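Local coordinates for protein cytosine deaminase (Klebsiella pneumoniae, PDB 4R85) that probably catalyses the hydrolytic deamination of cytosine and 5-methylcytosine at an iron-containing active site, as an amidohydrolase-family enzyme, at residues C210-D215 with H241-G246; R288-V293 with H331-L336; K255-L260 with A294-A299. All coordinates share one frame; numbering follows the deposited sequence.

Interaction 1. Residues C210-D215 with H241-G246; sequences CDEIDD and HTCAMG. With FE2 (Fe (II) ion), chain H; 17E (5-methylcytosine), chain G.
The backbone oxygen of Asp211 accepts a hydrogen bond from Ala244 N at 3.0 Å, with an N-H...O angle of 161°, and a weak one from Ile213 N at 2.9 Å. This doubly held carbonyl ties together two loops at the catalytic end of the amidohydrolase (TIM) barrel, those that follow neighbouring strands 205-209 and 237-240. A weak bond from Asp211 N to His241 O adds to the backbone join, and inverse gamma turns centred on Glu212 and Thr242 bend the two chains beside it. Toward the active site the contact becomes a stack. Glu212 and His241 lie side by side and point the same way, with carboxylate and imidazole planes only 10° apart and OE1 of Glu212 3.4 Å above the His241 ring, displaced from the ring centre. Glu212 gets there on an extended chain whose CG lies trans to the backbone N (chi1 -167°). The carboxylate then meets 5-methylcytosine with both oxygens: N4 of the base donates to Glu212 OE1 at 2.8 Å, and Glu212 OE2 lies 2.8 Å from the base N3. This placement is consistent with the proton-transfer role assigned to the equivalent glutamate in related cytosine deaminases. His241 binds iron through NE2 at 2.5 Å, the metal lying in the ring plane, and His56, His58, His209 and Asp308 complete the site. Asp211 turns its own carboxylate to Ser218 and to the backbone N of Phe220 and Leu221. At the outer end a water donates to both Asp214 OD2 and Cys243 O. Nearby, the methyl CB of Ala244 packs 3.6 Å from Asp211 CB and 3.4 Å from Ile213 O.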
loop_
_atom_site.group_PDB
_atom_site.type_symbol
_atom_site.label_atom_id
_atom_site.label_comp_id
_atom_site.label_asym_id
_atom_site.label_seq_id
_atom_site.Cartn_x
_atom_site.Cartn_y
_atom_site.Cartn_z
ATOM N N CYS A 210 2.612 16.712 -16.352
ATOM C CA CYS A 210 3.570 16.826 -17.431
ATOM C C CYS A 210 3.486 15.753 -18.521
ATOM O O CYS A 210 3.221 16.055 -19.679
ATOM C CB CYS A 210 4.980 16.962 -16.865
ATOM S SG CYS A 210 6.060 17.567 -18.110
ATOM N N ASP A 211 3.724 14.509 -18.167
ATOM C CA ASP A 211 3.651 13.444 -19.158
ATOM C C ASP A 211 2.949 12.246 -18.524
ATOM O O ASP A 211 3.558 11.193 -18.306
ATOM C CB ASP A 211 5.067 13.068 -19.642
ATOM C CG ASP A 211 5.723 14.173 -20.489
ATOM O OD1 ASP A 211 6.726 14.770 -20.036
ATOM O OD2 ASP A 211 5.245 14.435 -21.622
ATOM N N GLU A 212 1.665 12.416 -18.210
ATOM C CA GLU A 212 0.927 11.401 -17.462
ATOM C C GLU A 212 0.367 10.371 -18.427
ATOM O O GLU A 212 -0.848 10.250 -18.610
ATOM C CB GLU A 212 -0.184 12.030 -16.604
ATOM C CG GLU A 212 -0.769 11.038 -15.574
ATOM C CD GLU A 212 -1.899 11.600 -14.720
ATOM O OE1 GLU A 212 -2.326 10.888 -13.781
ATOM O OE2 GLU A 212 -2.369 12.730 -14.978
ATOM N N ILE A 213 1.264 9.644 -19.076
ATOM C CA ILE A 213 0.880 8.729 -20.143
ATOM C C ILE A 213 2.045 7.771 -20.324
ATOM O O ILE A 213 3.170 8.107 -19.960
ATOM C CB ILE A 213 0.565 9.509 -21.447
ATOM C CG1 ILE A 213 -0.073 8.604 -22.506
ATOM C CG2 ILE A 213 1.806 10.206 -21.984
ATOM C CD1 ILE A 213 -0.567 9.382 -23.735
ATOM N N ASP A 214 1.792 6.577 -20.852
ATOM C CA ASP A 214 2.853 5.574 -20.957
ATOM C C ASP A 214 3.637 5.645 -22.274
ATOM O O ASP A 214 4.499 4.809 -22.528
ATOM C CB ASP A 214 2.306 4.160 -20.725
ATOM C CG ASP A 214 1.933 3.900 -19.263
ATOM O OD1 ASP A 214 0.889 3.251 -19.026
ATOM O OD2 ASP A 214 2.689 4.326 -18.351
ATOM N N ASP A 215 3.344 6.654 -23.090
ATOM C CA ASP A 215 3.990 6.845 -24.388
ATOM C C ASP A 215 5.439 7.320 -24.219
ATOM O O ASP A 215 5.661 8.432 -23.752
ATOM C CB ASP A 215 3.186 7.891 -25.173
ATOM C CG ASP A 215 3.731 8.144 -26.572
ATOM O OD1 ASP A 215 3.216 9.070 -27.237
ATOM O OD2 ASP A 215 4.662 7.441 -27.015
ATOM N N HIS A 241 3.523 13.993 -12.181
ATOM C CA HIS A 241 3.099 12.876 -13.046
ATOM C C HIS A 241 3.955 12.734 -14.287
ATOM O O HIS A 241 3.430 12.724 -15.404
ATOM C CB HIS A 241 1.692 13.082 -13.606
ATOM C CG HIS A 241 0.604 13.144 -12.588
ATOM N ND1 HIS A 241 0.225 12.057 -11.832
ATOM C CD2 HIS A 241 -0.241 14.147 -12.259
ATOM C CE1 HIS A 241 -0.795 12.395 -11.060
ATOM N NE2 HIS A 241 -1.092 13.659 -11.297
ATOM N N THR A 242 5.257 12.633 -14.120
ATOM C CA THR A 242 6.118 12.391 -15.264
ATOM C C THR A 242 6.157 10.895 -15.545
ATOM O O THR A 242 7.227 10.314 -15.653
ATOM C CB THR A 242 7.530 12.960 -14.999
ATOM O OG1 THR A 242 8.024 12.482 -13.737
ATOM C CG2 THR A 242 7.454 14.483 -14.941
ATOM N N CYS A 243 4.972 10.276 -15.668
ATOM C CA CYS A 243 4.865 8.824 -15.830
ATOM C C CYS A 243 5.632 8.295 -17.044
ATOM O O CYS A 243 6.222 7.209 -16.995
ATOM C CB CYS A 243 3.398 8.408 -15.932
ATOM S SG CYS A 243 2.418 8.933 -14.502
ATOM N N ALA A 244 5.605 9.050 -18.137
ATOM C CA ALA A 244 6.327 8.643 -19.346
ATOM C C ALA A 244 7.823 8.407 -19.090
ATOM O O ALA A 244 8.448 7.592 -19.770
ATOM C CB ALA A 244 6.127 9.674 -20.458
ATOM N N MET A 245 8.406 9.115 -18.126
ATOM C CA MET A 245 9.819 8.899 -17.827
ATOM C C MET A 245 10.081 7.439 -17.434
ATOM O O MET A 245 11.128 6.885 -17.742
ATOM C CB MET A 245 10.328 9.847 -16.738
ATOM C CG MET A 245 11.842 9.795 -16.602
ATOM S SD MET A 245 12.402 10.442 -15.014
ATOM C CE MET A 245 11.748 12.095 -15.129
ATOM N N GLY A 246 9.113 6.805 -16.783
ATOM C CA GLY A 246 9.225 5.387 -16.479
ATOM C C GLY A 246 9.218 4.472 -17.697
ATOM O O GLY A 246 9.446 3.268 -17.572
HETATM FE FE FE2 H . -3.008 15.140 -10.646
HETATM N N1 17E G . -6.792 14.832 -14.093
HETATM C C2 17E G . -5.652 14.434 -14.659
HETATM O O2 17E G . -5.326 14.892 -15.910
HETATM N N3 17E G . -4.814 13.599 -14.036
HETATM C C4 17E G . -5.107 13.131 -12.812
HETATM N N4 17E G . -4.205 12.239 -12.157
HETATM C C5 17E G . -6.289 13.521 -12.177
HETATM C C6 17E G . -7.128 14.396 -12.862
HETATM C CM5 17E G . -6.628 13.012 -10.813
HETATM O O HOH W 1 5.418 4.792 -18.032
#

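Interaction 2. Residues R288-V293 with H331-L336; sequences RGVTRV and HICHML
Cys333 SG sits against two valines at once, 3.7 Å from Val293 CG2 and 3.8 Å from Val290 CG1, in the close-packed apolar part of this contact. Val290 turns its other methyl, CG2, to Ile332 CG2 at 3.8 Å, the two side chains crossing at about a right angle, while Val293 CG1 reaches Met335 SD at 3.7 Å. The bend at chi3 of Met335 (81°) brings its CE toward the same valine methyl.

The other end is polar. Buried Arg288, extended from CG to NE, donates from NH1 to Ile332 O at 2.9 Å; the oxygen lies in the guanidinium plane, but the donor stands 38° out of the carbonyl plane. NE bonds Arg287 O, and NH2 bonds Ile275 O, both of the second subunit. The looser, solvent side is that of the partly exposed His334, whose ring has NH1 over one face. At positive phi, His334 is the C-prime residue of the Schellman motif ending helix 322-332. The contact thus sets that helix terminus against the loop leading into helix 293-298, with Ser269 of strand 266-269 touching both valines.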
loop_
_atom_site.group_PDB
_atom_site.type_symbol
_atom_site.label_atom_id
_atom_site.label_comp_id
_atom_site.label_asym_id
_atom_site.label_seq_id
_atom_site.Cartn_x
_atom_site.Cartn_y
_atom_site.Cartn_z
ATOM N N ARG A 288 4.921 -0.768 -14.621
ATOM C CA ARG A 288 4.486 -0.068 -13.422
ATOM C C ARG A 288 3.954 1.311 -13.764
ATOM O O ARG A 288 2.966 1.758 -13.178
ATOM C CB ARG A 288 5.649 0.057 -12.429
ATOM C CG ARG A 288 6.063 -1.297 -11.862
ATOM C CD ARG A 288 7.477 -1.323 -11.202
ATOM N NE ARG A 288 7.740 -2.713 -10.848
ATOM C CZ ARG A 288 8.100 -3.150 -9.648
ATOM N NH1 ARG A 288 8.334 -2.298 -8.654
ATOM N NH2 ARG A 288 8.246 -4.453 -9.465
ATOM N N GLY A 289 4.655 1.999 -14.669
ATOM C CA GLY A 289 4.235 3.305 -15.156
ATOM C C GLY A 289 4.480 4.479 -14.229
ATOM O O GLY A 289 3.846 5.525 -14.366
ATOM N N VAL A 290 5.405 4.319 -13.284
ATOM C CA VAL A 290 5.723 5.381 -12.346
ATOM C C VAL A 290 7.060 6.001 -12.753
ATOM O O VAL A 290 7.911 5.322 -13.313
ATOM C CB VAL A 290 5.767 4.817 -10.902
ATOM C CG1 VAL A 290 6.264 5.843 -9.908
ATOM C CG2 VAL A 290 4.379 4.311 -10.508
ATOM N N THR A 291 7.220 7.297 -12.513
ATOM C CA THR A 291 8.460 7.994 -12.848
ATOM C C THR A 291 9.678 7.418 -12.084
ATOM O O THR A 291 9.535 6.561 -11.193
ATOM C CB THR A 291 8.305 9.522 -12.605
ATOM O OG1 THR A 291 9.382 10.228 -13.230
ATOM C CG2 THR A 291 8.260 9.847 -11.111
ATOM N N ARG A 292 10.876 7.879 -12.430
ATOM C CA ARG A 292 12.095 7.261 -11.886
ATOM C C ARG A 292 12.504 7.943 -10.587
ATOM O O ARG A 292 13.535 8.607 -10.520
ATOM C CB ARG A 292 13.228 7.331 -12.905
ATOM C CG ARG A 292 12.861 6.758 -14.271
ATOM C CD ARG A 292 14.105 6.640 -15.156
ATOM N NE ARG A 292 13.740 6.208 -16.505
ATOM C CZ ARG A 292 14.592 5.778 -17.427
ATOM N NH1 ARG A 292 14.143 5.428 -18.623
ATOM N NH2 ARG A 292 15.888 5.701 -17.165
ATOM N N VAL A 293 11.679 7.767 -9.561
ATOM C CA VAL A 293 11.825 8.475 -8.294
ATOM C C VAL A 293 13.179 8.229 -7.624
ATOM O O VAL A 293 13.845 9.172 -7.186
ATOM C CB VAL A 293 10.705 8.069 -7.307
ATOM C CG1 VAL A 293 10.947 8.696 -5.932
ATOM C CG2 VAL A 293 9.321 8.462 -7.863
ATOM N N HIS A 331 7.655 0.809 -2.300
ATOM C CA HIS A 331 7.576 -0.520 -2.915
ATOM C C HIS A 331 7.706 -0.444 -4.438
ATOM O O HIS A 331 8.537 -1.126 -5.038
ATOM C CB HIS A 331 6.240 -1.209 -2.584
ATOM C CG HIS A 331 6.149 -1.742 -1.188
ATOM N ND1 HIS A 331 6.004 -0.925 -0.083
ATOM C CD2 HIS A 331 6.149 -3.013 -0.720
ATOM C CE1 HIS A 331 5.940 -1.672 1.007
ATOM N NE2 HIS A 331 6.027 -2.942 0.648
ATOM N N ILE A 332 6.872 0.382 -5.063
ATOM C CA ILE A 332 6.809 0.442 -6.529
ATOM C C ILE A 332 8.100 0.987 -7.149
ATOM O O ILE A 332 8.497 0.584 -8.247
ATOM C CB ILE A 332 5.591 1.275 -7.008
ATOM C CG1 ILE A 332 4.306 0.716 -6.392
ATOM C CG2 ILE A 332 5.471 1.217 -8.528
ATOM C CD1 ILE A 332 3.038 1.553 -6.661
ATOM N N CYS A 333 8.758 1.894 -6.431
ATOM C CA CYS A 333 9.959 2.566 -6.926
ATOM C C CYS A 333 11.250 1.862 -6.508
ATOM O O CYS A 333 12.344 2.359 -6.782
ATOM C CB CYS A 333 9.986 4.021 -6.448
ATOM S SG CYS A 333 8.549 4.975 -7.047
ATOM N N HIS A 334 11.114 0.702 -5.871
ATOM C CA HIS A 334 12.276 -0.076 -5.424
ATOM C C HIS A 334 13.177 0.732 -4.503
ATOM O O HIS A 334 14.387 0.822 -4.713
ATOM C CB HIS A 334 13.078 -0.616 -6.614
ATOM C CG HIS A 334 12.464 -1.821 -7.251
ATOM N ND1 HIS A 334 12.799 -2.247 -8.518
ATOM C CD2 HIS A 334 11.556 -2.709 -6.781
ATOM C CE1 HIS A 334 12.118 -3.343 -8.805
ATOM N NE2 HIS A 334 11.349 -3.639 -7.772
ATOM N N MET A 335 12.568 1.304 -3.473
ATOM C CA MET A 335 13.279 2.100 -2.491
ATOM C C MET A 335 13.071 1.518 -1.102
ATOM O O MET A 335 12.745 2.234 -0.159
ATOM C CB MET A 335 12.768 3.539 -2.539
ATOM C CG MET A 335 13.074 4.214 -3.859
ATOM S SD MET A 335 12.154 5.750 -4.066
ATOM C CE MET A 335 13.199 6.831 -3.112
ATOM N N LEU A 336 13.257 0.212 -0.981
ATOM C CA LEU A 336 13.166 -0.444 0.320
ATOM C C LEU A 336 14.540 -0.810 0.871
ATOM O O LEU A 336 14.664 -1.690 1.718
ATOM C CB LEU A 336 12.257 -1.676 0.248
ATOM C CG LEU A 336 10.779 -1.307 0.083
ATOM C CD1 LEU A 336 9.913 -2.553 0.179
ATOM C CD2 LEU A 336 10.362 -0.284 1.136
#

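Interaction 3. Residues K255-L260 with A294-A299; sequences KLFRLL and AELDRA
Phe257 reaches across from helix 250-263 to helix 293-298, two helices of the outer layer of the TIM barrel; helix 250-263 precedes strand 266-269 and helix 293-298 comes after it. Their short segments approach to 11.5 Å between axes and cross at -53°, so side chains have to span the distance, and Phe257 does most of this. Its chi1 of -98° is well off a staggered value, and the ring lies with its edge to the second helix. Glu295 O lies near the ring plane, 3.5 Å from Phe257 CE1, an oxygen that already accepts the helical bond from Ala299 N. Ala299 CB is likewise at the edge, 3.9 Å from Phe257 CD1. The far end of the ring meets Leu296, whose side chain crosses that of the phenylalanine at about a right angle and brings CD2 to within 3.6 Å of Phe257 CZ. Glu295 itself adds little more than its CB beside the ring; its carboxylate, on a chain bent at chi2, is directed elsewhere, in a long salt bridge to Arg298, and its side chain packs on Trp284 of the second subunit.

One turn further along, Leu260 points the same way, toward the second helix, but more deeply buried. Both Leu260 and Leu296 touch Phe267 of strand 266-269, while Leu221 of helix 220-231 also packs on Leu260. Leu296 CD2 touches both residues of the first helix, and its second approach is the more distant, 4.1 Å to Leu260 CD1.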
loop_
_atom_site.group_PDB
_atom_site.type_symbol
_atom_site.label_atom_id
_atom_site.label_comp_id
_atom_site.label_asym_id
_atom_site.label_seq_id
_atom_site.Cartn_x
_atom_site.Cartn_y
_atom_site.Cartn_z
ATOM N N LYS A 255 20.677 11.447 -20.850
ATOM C CA LYS A 255 20.975 12.777 -21.371
ATOM C C LYS A 255 20.064 13.820 -20.735
ATOM O O LYS A 255 20.511 14.907 -20.357
ATOM C CB LYS A 255 20.801 12.813 -22.894
ATOM C CG LYS A 255 20.981 14.213 -23.480
ATOM C CD LYS A 255 20.507 14.310 -24.917
ATOM C CE LYS A 255 19.067 14.799 -25.014
ATOM N NZ LYS A 255 18.961 16.293 -25.085
ATOM N N LEU A 256 18.777 13.487 -20.650
ATOM C CA LEU A 256 17.768 14.369 -20.070
ATOM C C LEU A 256 18.070 14.764 -18.618
ATOM O O LEU A 256 17.812 15.900 -18.216
ATOM C CB LEU A 256 16.393 13.704 -20.144
ATOM C CG LEU A 256 15.191 14.459 -19.572
ATOM C CD1 LEU A 256 14.952 15.805 -20.297
ATOM C CD2 LEU A 256 13.954 13.584 -19.641
ATOM N N PHE A 257 18.605 13.829 -17.836
ATOM C CA PHE A 257 18.905 14.098 -16.420
ATOM C C PHE A 257 19.873 15.266 -16.220
ATOM O O PHE A 257 19.862 15.925 -15.181
ATOM C CB PHE A 257 19.462 12.844 -15.723
ATOM C CG PHE A 257 18.427 12.077 -14.951
ATOM C CD1 PHE A 257 18.671 11.687 -13.645
ATOM C CD2 PHE A 257 17.204 11.763 -15.526
ATOM C CE1 PHE A 257 17.728 10.992 -12.921
ATOM C CE2 PHE A 257 16.248 11.052 -14.816
ATOM C CZ PHE A 257 16.508 10.665 -13.510
ATOM N N ARG A 258 20.724 15.517 -17.203
ATOM C CA ARG A 258 21.645 16.637 -17.087
ATOM C C ARG A 258 20.881 17.959 -17.081
ATOM O O ARG A 258 21.173 18.852 -16.289
ATOM C CB ARG A 258 22.676 16.576 -18.210
ATOM C CG ARG A 258 23.481 15.277 -18.170
ATOM C CD ARG A 258 24.280 15.055 -19.441
ATOM N NE ARG A 258 25.426 15.952 -19.524
ATOM C CZ ARG A 258 26.595 15.721 -18.932
ATOM N NH1 ARG A 258 27.591 16.591 -19.056
ATOM N NH2 ARG A 258 26.766 14.630 -18.203
ATOM N N LEU A 259 19.894 18.073 -17.965
ATOM C CA LEU A 259 19.019 19.239 -18.000
ATOM C C LEU A 259 18.180 19.299 -16.725
ATOM O O LEU A 259 17.991 20.370 -16.147
ATOM C CB LEU A 259 18.070 19.155 -19.206
ATOM C CG LEU A 259 16.924 20.174 -19.226
ATOM C CD1 LEU A 259 17.456 21.607 -19.123
ATOM C CD2 LEU A 259 16.078 19.998 -20.493
ATOM N N LEU A 260 17.667 18.149 -16.291
ATOM C CA LEU A 260 16.775 18.134 -15.137
ATOM C C LEU A 260 17.502 18.680 -13.914
ATOM O O LEU A 260 16.955 19.503 -13.181
ATOM C CB LEU A 260 16.226 16.732 -14.864
ATOM C CG LEU A 260 15.316 16.120 -15.932
ATOM C CD1 LEU A 260 14.699 14.815 -15.427
ATOM C CD2 LEU A 260 14.202 17.104 -16.344
ATOM N N ALA A 294 13.582 6.970 -7.523
ATOM C CA ALA A 294 14.840 6.665 -6.842
ATOM C C ALA A 294 16.022 7.302 -7.578
ATOM O O ALA A 294 16.950 7.838 -6.966
ATOM C CB ALA A 294 15.031 5.163 -6.717
ATOM N N GLU A 295 15.961 7.253 -8.901
ATOM C CA GLU A 295 17.021 7.762 -9.754
ATOM C C GLU A 295 17.105 9.305 -9.714
ATOM O O GLU A 295 18.203 9.881 -9.658
ATOM C CB GLU A 295 16.822 7.234 -11.183
ATOM C CG GLU A 295 17.026 5.703 -11.339
ATOM C CD GLU A 295 15.901 4.832 -10.733
ATOM O OE1 GLU A 295 14.774 5.332 -10.501
ATOM O OE2 GLU A 295 16.150 3.621 -10.501
ATOM N N LEU A 296 15.953 9.974 -9.737
ATOM C CA LEU A 296 15.928 11.425 -9.527
ATOM C C LEU A 296 16.580 11.805 -8.183
ATOM O O LEU A 296 17.429 12.696 -8.118
ATOM C CB LEU A 296 14.492 11.942 -9.548
ATOM C CG LEU A 296 13.818 11.829 -10.915
ATOM C CD1 LEU A 296 12.293 11.897 -10.789
ATOM C CD2 LEU A 296 14.338 12.934 -11.818
ATOM N N ASP A 297 16.169 11.122 -7.121
ATOM C CA ASP A 297 16.658 11.437 -5.780
ATOM C C ASP A 297 18.171 11.208 -5.661
ATOM O O ASP A 297 18.883 12.024 -5.076
ATOM C CB ASP A 297 15.898 10.609 -4.734
ATOM C CG ASP A 297 16.424 10.820 -3.323
ATOM O OD1 ASP A 297 17.179 9.950 -2.829
ATOM O OD2 ASP A 297 16.089 11.857 -2.709
ATOM N N ARG A 298 18.656 10.103 -6.218
ATOM C CA ARG A 298 20.087 9.822 -6.237
ATOM C C ARG A 298 20.873 10.869 -7.006
ATOM O O ARG A 298 22.032 11.137 -6.691
ATOM C CB ARG A 298 20.371 8.416 -6.777
ATOM C CG ARG A 298 19.858 7.325 -5.860
ATOM C CD ARG A 298 20.330 5.930 -6.255
ATOM N NE ARG A 298 19.530 4.916 -5.572
ATOM C CZ ARG A 298 18.634 4.135 -6.172
ATOM N NH1 ARG A 298 18.441 4.227 -7.483
ATOM N NH2 ARG A 298 17.944 3.247 -5.460
ATOM N N ALA A 299 20.231 11.467 -8.004
ATOM C CA ALA A 299 20.848 12.511 -8.815
ATOM C C ALA A 299 20.844 13.867 -8.102
ATOM O O ALA A 299 21.371 14.844 -8.624
ATOM C CB ALA A 299 20.133 12.623 -10.168
#

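All three contacts lie on the same side of the chain's centre, within the amidohydrolase barrel, about 13 to 15 Å apart between centres. Interaction 1 comes first along the chain, while interactions 2 and 3 interleave their segments. Residues 288-293 run straight into 294-299, so the loop of interaction 2 continues as the helix of interaction 3. Met245 links interaction 1 to both others: its O meets Arg292 NE, and its side chain packs on Phe257, Leu260 and Leu296. Thr242 and Thr291 join hydroxyls, and Met335 packs on Ala294. Side-chain contacts so lead from the iron and base site to the outer helices, while interaction 2 also borders the second subunit.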